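Local coordinates for protein UTP--glucose-1-phosphate uridylyltransferase (Acinetobacter baumannii, PDB 6KNL) that catalyses the transfer of a uridylyl group from UTP to alpha-D-glucose 1-phosphate, giving UDP-alpha-D-glucose and diphosphate, at residues Q154-M159 against D244-Y249; V160-D165 against A248-G253. The protein carries 1 engineered substitution. All coordinates share one frame; numbering follows the deposited sequence.

From the N terminus, the chain leaves helix 142-153, runs up strand 156-162, and returns beside it as strand 246-250 after helix 233-240. Contact 1, between 154-159 and 244-249, closes an excursion of 84 residues. Contact 2, between 160-165 and 248-253, closes one of 82. The pairing is parallel, so the two closures cross rather than nest: each strand meets its partner in the same order, and A248 and Y249 serve both. The contacts also touch directly, M159 SD lying 4.0 Å from M251 SD. Together they join two strands of the mixed sheet of the nucleotidyl transferase domain, with helices 142-153 and 233-240 packed against contact 1.

Contact 1: residues Q154-M159 against D244-Y249; sequences QAAQIM and DTVEAY
Q157 lies alongside E247, both side chains pointing the same way from neighbouring parallel strands of the mixed sheet in this GT-A nucleotidyl transferase domain. The pairing is continuous: bridges join A156 to V246, Q157 to E247, I158 to A248 and M159 to Y249. E247 N donates to A156 O in a nearly straight bond of 2.8 Å. I158 N donates to E247 O, and Y249 N to I158 O. Q157, E247, M159 and Y249 share one face, where helix 142-153 packs; A156, I158, V246 and A248 share the other, where helix 233-240 touches the first three. On that face I158 CD1 meets V246 CG1 at 4.1 Å. M159 CG approaches the edge of the Y249 ring, whose hydroxyl is bonded to D142. R149 forms a salt bridge with E247 OE2. Bending at chi2 (-62°) turns the Q157 amide back toward the carbonyl of A155, and three bonds fix its rotation. OE1 is bonded to S185 OG, and NE2 donates to A155 O at 2.8 Å. NE2 also donates to E247 OE1 at 2.7 Å, on the anti side of a carboxylate turned 81° from the amide plane.

Contact 2: residues V160-D165 against A248-G253; sequences VEAVPD and AYRMQG
V160 sits beside R250 as a parallel bridge pair, their CA atoms 4.9 Å apart, and both backbone polar atoms of V160 are used across the strands. Its N donates to Y249 O at 2.9 Å. V160 O accepts from M251 N at 3.1 Å, the donor almost in line with the carbonyl bond. The same oxygen also receives a CA-H...O contact from R250 CA. Thus one residue is gripped by the two peptides that flank R250, the usual pattern of parallel strands. On the face shared by V160 and R250, V160 CG1 packs on A248 CB at 4.0 Å, and CG2 lies over Y249 O. The extended R250 chain carries its guanidinium past A162, whose CB is 3.9 Å from R250 NH2; the approach is oblique, and R250 NH1 has its polar partner elsewhere, P180 O. Toward the other face, M251 SD comes within 4.0 Å of E161 CB. The first torsion of M251 (chi1 64°) sets CG between its backbone N and carbonyl carbon, which brings CG to 3.5 Å from V160 O. E161 is held from beyond the contact: its OE2 is hydrogen-bonded to T255 OG1 and its backbone oxygen to S205 OG. Beyond the single bridge pair the backbones diverge, and D142 accepts from the backbone N atoms of Q252 and G253. On the edge away from 246-250, strand 156-162 pairs antiparallel with strand 204-207, E161 bonding S205 through the backbone; that strand carries the UDP-glucose-binding V206. Strand 246-250 has strand 185-187 at its other edge and helix 142-153 against Y249.

Contact 1: residues Q154-M159 against D244-Y249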
loop_
_atom_site.group_PDB
_atom_site.type_symbol
_atom_site.label_atom_id
_atom_site.label_comp_id
_atom_site.label_asym_id
_atom_site.label_seq_id
_atom_site.Cartn_x
_atom_site.Cartn_y
_atom_site.Cartn_z
ATOM N N GLN A 154 5.064 -17.040 35.059
ATOM C CA GLN A 154 6.210 -17.719 34.380
ATOM C C GLN A 154 5.635 -18.873 33.539
ATOM O O GLN A 154 6.359 -19.835 33.248
ATOM C CB GLN A 154 7.288 -18.096 35.407
ATOM C CG GLN A 154 8.719 -17.746 34.978
ATOM C CD GLN A 154 9.042 -16.270 34.832
ATOM O OE1 GLN A 154 10.141 -15.904 34.416
ATOM N NE2 GLN A 154 8.100 -15.401 35.164
ATOM N N ALA A 155 4.378 -18.718 33.115
ATOM C CA ALA A 155 3.631 -19.618 32.208
ATOM C C ALA A 155 3.565 -19.017 30.798
ATOM O O ALA A 155 3.080 -17.879 30.672
ATOM C CB ALA A 155 2.241 -19.827 32.750
ATOM N N ALA A 156 4.005 -19.763 29.776
ATOM C CA ALA A 156 3.847 -19.383 28.351
ATOM C C ALA A 156 2.428 -18.842 28.145
ATOM O O ALA A 156 1.481 -19.409 28.750
ATOM C CB ALA A 156 4.113 -20.549 27.432
ATOM N N GLN A 157 2.301 -17.770 27.355
ATOM C CA GLN A 157 1.014 -17.084 27.067
ATOM C C GLN A 157 0.713 -17.195 25.574
ATOM O O GLN A 157 1.628 -17.009 24.757
ATOM C CB GLN A 157 1.041 -15.614 27.488
ATOM C CG GLN A 157 1.213 -15.382 28.989
ATOM C CD GLN A 157 0.099 -15.944 29.846
ATOM O OE1 GLN A 157 -1.076 -15.580 29.720
ATOM N NE2 GLN A 157 0.470 -16.831 30.755
ATOM N N ILE A 158 -0.541 -17.492 25.246
ATOM C CA ILE A 158 -1.024 -17.616 23.845
ATOM C C ILE A 158 -2.283 -16.783 23.713
ATOM O O ILE A 158 -3.292 -17.160 24.305
ATOM C CB ILE A 158 -1.260 -19.088 23.497
ATOM C CG1 ILE A 158 0.051 -19.867 23.643
ATOM C CG2 ILE A 158 -1.894 -19.210 22.116
ATOM C CD1 ILE A 158 0.110 -21.145 22.862
ATOM N N MET A 159 -2.197 -15.680 22.977
ATOM C CA MET A 159 -3.330 -14.738 22.855
ATOM C C MET A 159 -4.435 -15.433 22.063
ATOM O O MET A 159 -4.107 -16.080 21.028
ATOM C CB MET A 159 -2.943 -13.423 22.175
ATOM C CG MET A 159 -4.053 -12.374 22.258
ATOM S SD MET A 159 -3.590 -10.746 21.680
ATOM C CE MET A 159 -2.179 -10.440 22.745
ATOM N N ASP A 244 6.114 -27.399 31.431
ATOM C CA ASP A 244 5.748 -26.013 31.827
ATOM C C ASP A 244 4.243 -25.852 31.655
ATOM O O ASP A 244 3.674 -26.540 30.820
ATOM C CB ASP A 244 6.544 -24.965 31.037
ATOM C CG ASP A 244 8.029 -24.927 31.376
ATOM O OD1 ASP A 244 8.633 -26.011 31.503
ATOM O OD2 ASP A 244 8.577 -23.810 31.502
ATOM N N THR A 245 3.631 -25.005 32.469
ATOM C CA THR A 245 2.228 -24.567 32.296
ATOM C C THR A 245 2.181 -23.648 31.074
ATOM O O THR A 245 3.155 -22.874 30.855
ATOM C CB THR A 245 1.690 -23.843 33.535
ATOM O OG1 THR A 245 2.190 -24.513 34.694
ATOM C CG2 THR A 245 0.178 -23.795 33.566
ATOM N N VAL A 246 1.101 -23.753 30.305
ATOM C CA VAL A 246 0.814 -22.899 29.125
ATOM C C VAL A 246 -0.611 -22.374 29.306
ATOM O O VAL A 246 -1.511 -23.190 29.572
ATOM C CB VAL A 246 0.989 -23.694 27.820
ATOM C CG1 VAL A 246 0.785 -22.831 26.587
ATOM C CG2 VAL A 246 2.334 -24.399 27.771
ATOM N N GLU A 247 -0.783 -21.058 29.209
ATOM C CA GLU A 247 -2.074 -20.370 29.444
ATOM C C GLU A 247 -2.575 -19.730 28.155
ATOM O O GLU A 247 -1.757 -19.241 27.360
ATOM C CB GLU A 247 -1.905 -19.278 30.495
ATOM C CG GLU A 247 -1.503 -19.807 31.856
ATOM C CD GLU A 247 -1.575 -18.763 32.951
ATOM O OE1 GLU A 247 -1.213 -17.607 32.674
ATOM O OE2 GLU A 247 -2.012 -19.105 34.067
ATOM N N ALA A 248 -3.890 -19.713 27.992
ATOM C CA ALA A 248 -4.593 -18.885 26.994
ATOM C C ALA A 248 -4.971 -17.557 27.652
ATOM O O ALA A 248 -5.694 -17.598 28.661
ATOM C CB ALA A 248 -5.805 -19.615 26.486
ATOM N N TYR A 249 -4.457 -16.446 27.113
ATOM C CA TYR A 249 -4.839 -15.061 27.477
ATOM C C TYR A 249 -5.900 -14.570 26.489
ATOM O O TYR A 249 -5.609 -14.491 25.286
ATOM C CB TYR A 249 -3.634 -14.115 27.460
ATOM C CG TYR A 249 -4.033 -12.660 27.504
ATOM C CD1 TYR A 249 -4.353 -12.038 28.698
ATOM C CD2 TYR A 249 -4.165 -11.922 26.341
ATOM C CE1 TYR A 249 -4.752 -10.709 28.737
ATOM C CE2 TYR A 249 -4.588 -10.606 26.359
ATOM C CZ TYR A 249 -4.878 -9.993 27.561
ATOM O OH TYR A 249 -5.280 -8.689 27.572
#

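Contact 2: residues V160-D165 against A248-G253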
loop_
_atom_site.group_PDB
_atom_site.type_symbol
_atom_site.label_atom_id
_atom_site.label_comp_id
_atom_site.label_asym_id
_atom_site.label_seq_id
_atom_site.Cartn_x
_atom_site.Cartn_y
_atom_site.Cartn_z
ATOM N N VAL A 160 -5.674 -15.290 22.546
ATOM C CA VAL A 160 -6.882 -15.922 21.948
ATOM C C VAL A 160 -8.035 -14.916 21.933
ATOM O O VAL A 160 -8.011 -13.941 22.695
ATOM C CB VAL A 160 -7.282 -17.220 22.673
ATOM C CG1 VAL A 160 -6.119 -18.196 22.769
ATOM C CG2 VAL A 160 -7.871 -16.947 24.049
ATOM N N GLU A 161 -9.004 -15.182 21.071
ATOM C CA GLU A 161 -10.142 -14.286 20.749
ATOM C C GLU A 161 -11.386 -15.153 20.595
ATOM O O GLU A 161 -11.317 -16.137 19.832
ATOM C CB GLU A 161 -9.862 -13.540 19.449
ATOM C CG GLU A 161 -10.894 -12.495 19.093
ATOM C CD GLU A 161 -10.417 -11.598 17.966
ATOM O OE1 GLU A 161 -10.668 -10.366 18.036
ATOM O OE2 GLU A 161 -9.762 -12.129 17.036
ATOM N N ALA A 162 -12.459 -14.831 21.312
ATOM C CA ALA A 162 -13.747 -15.545 21.184
ATOM C C ALA A 162 -14.248 -15.347 19.748
ATOM O O ALA A 162 -14.174 -14.205 19.259
ATOM C CB ALA A 162 -14.721 -15.036 22.220
ATOM N N VAL A 163 -14.665 -16.421 19.074
ATOM C CA VAL A 163 -15.295 -16.356 17.717
ATOM C C VAL A 163 -16.678 -17.001 17.774
ATOM O O VAL A 163 -16.958 -17.826 18.646
ATOM C CB VAL A 163 -14.432 -17.003 16.613
ATOM C CG1 VAL A 163 -13.155 -16.219 16.350
ATOM C CG2 VAL A 163 -14.121 -18.471 16.884
ATOM N N PRO A 164 -17.589 -16.642 16.840
ATOM C CA PRO A 164 -18.922 -17.251 16.792
ATOM C C PRO A 164 -18.914 -18.777 16.578
ATOM O O PRO A 164 -18.072 -19.272 15.842
ATOM C CB PRO A 164 -19.604 -16.515 15.624
ATOM C CG PRO A 164 -18.857 -15.199 15.537
ATOM C CD PRO A 164 -17.423 -15.575 15.839
ATOM N N ASP A 165 -19.870 -19.474 17.206
ATOM C CA ASP A 165 -19.912 -20.960 17.314
ATOM C C ASP A 165 -19.971 -21.608 15.921
ATOM O O ASP A 165 -19.463 -22.745 15.781
ATOM C CB ASP A 165 -21.076 -21.418 18.201
ATOM C CG ASP A 165 -20.904 -21.096 19.679
ATOM O OD1 ASP A 165 -19.773 -21.221 20.191
ATOM O OD2 ASP A 165 -21.908 -20.729 20.311
ATOM N N ALA A 248 -3.890 -19.713 27.992
ATOM C CA ALA A 248 -4.593 -18.885 26.994
ATOM C C ALA A 248 -4.971 -17.557 27.652
ATOM O O ALA A 248 -5.694 -17.598 28.661
ATOM C CB ALA A 248 -5.805 -19.615 26.486
ATOM N N TYR A 249 -4.457 -16.446 27.113
ATOM C CA TYR A 249 -4.839 -15.061 27.477
ATOM C C TYR A 249 -5.900 -14.570 26.489
ATOM O O TYR A 249 -5.609 -14.491 25.286
ATOM C CB TYR A 249 -3.634 -14.115 27.460
ATOM C CG TYR A 249 -4.033 -12.660 27.504
ATOM C CD1 TYR A 249 -4.353 -12.038 28.698
ATOM C CD2 TYR A 249 -4.165 -11.922 26.341
ATOM C CE1 TYR A 249 -4.752 -10.709 28.737
ATOM C CE2 TYR A 249 -4.588 -10.606 26.359
ATOM C CZ TYR A 249 -4.878 -9.993 27.561
ATOM O OH TYR A 249 -5.280 -8.689 27.572
ATOM N N ARG A 250 -7.084 -14.233 26.994
ATOM C CA ARG A 250 -8.221 -13.752 26.177
ATOM C C ARG A 250 -8.131 -12.233 26.056
ATOM O O ARG A 250 -8.185 -11.538 27.087
ATOM C CB ARG A 250 -9.557 -14.174 26.797
ATOM C CG ARG A 250 -10.784 -13.610 26.094
ATOM C CD ARG A 250 -12.045 -14.375 26.448
ATOM N NE ARG A 250 -13.216 -13.810 25.780
ATOM C CZ ARG A 250 -14.438 -13.725 26.304
ATOM N NH1 ARG A 250 -14.673 -14.164 27.530
ATOM N NH2 ARG A 250 -15.420 -13.181 25.601
ATOM N N MET A 251 -8.055 -11.738 24.826
ATOM C CA MET A 251 -7.829 -10.301 24.564
ATOM C C MET A 251 -9.114 -9.503 24.817
ATOM O O MET A 251 -10.228 -10.079 24.723
ATOM C CB MET A 251 -7.319 -10.079 23.139
ATOM C CG MET A 251 -8.295 -10.469 22.056
ATOM S SD MET A 251 -7.436 -10.506 20.479
ATOM C CE MET A 251 -7.421 -8.764 20.067
ATOM N N GLN A 252 -8.917 -8.223 25.140
ATOM C CA GLN A 252 -9.950 -7.204 25.465
ATOM C C GLN A 252 -10.283 -6.419 24.185
ATOM O O GLN A 252 -11.449 -6.001 24.025
ATOM C CB GLN A 252 -9.430 -6.370 26.645
ATOM C CG GLN A 252 -9.856 -4.906 26.663
ATOM C CD GLN A 252 -8.834 -3.985 26.038
ATOM O OE1 GLN A 252 -7.633 -4.103 26.286
ATOM N NE2 GLN A 252 -9.309 -3.047 25.229
ATOM N N GLY A 253 -9.298 -6.256 23.293
ATOM C CA GLY A 253 -9.436 -5.541 22.008
ATOM C C GLY A 253 -9.884 -6.464 20.886
ATOM O O GLY A 253 -10.368 -7.558 21.184
#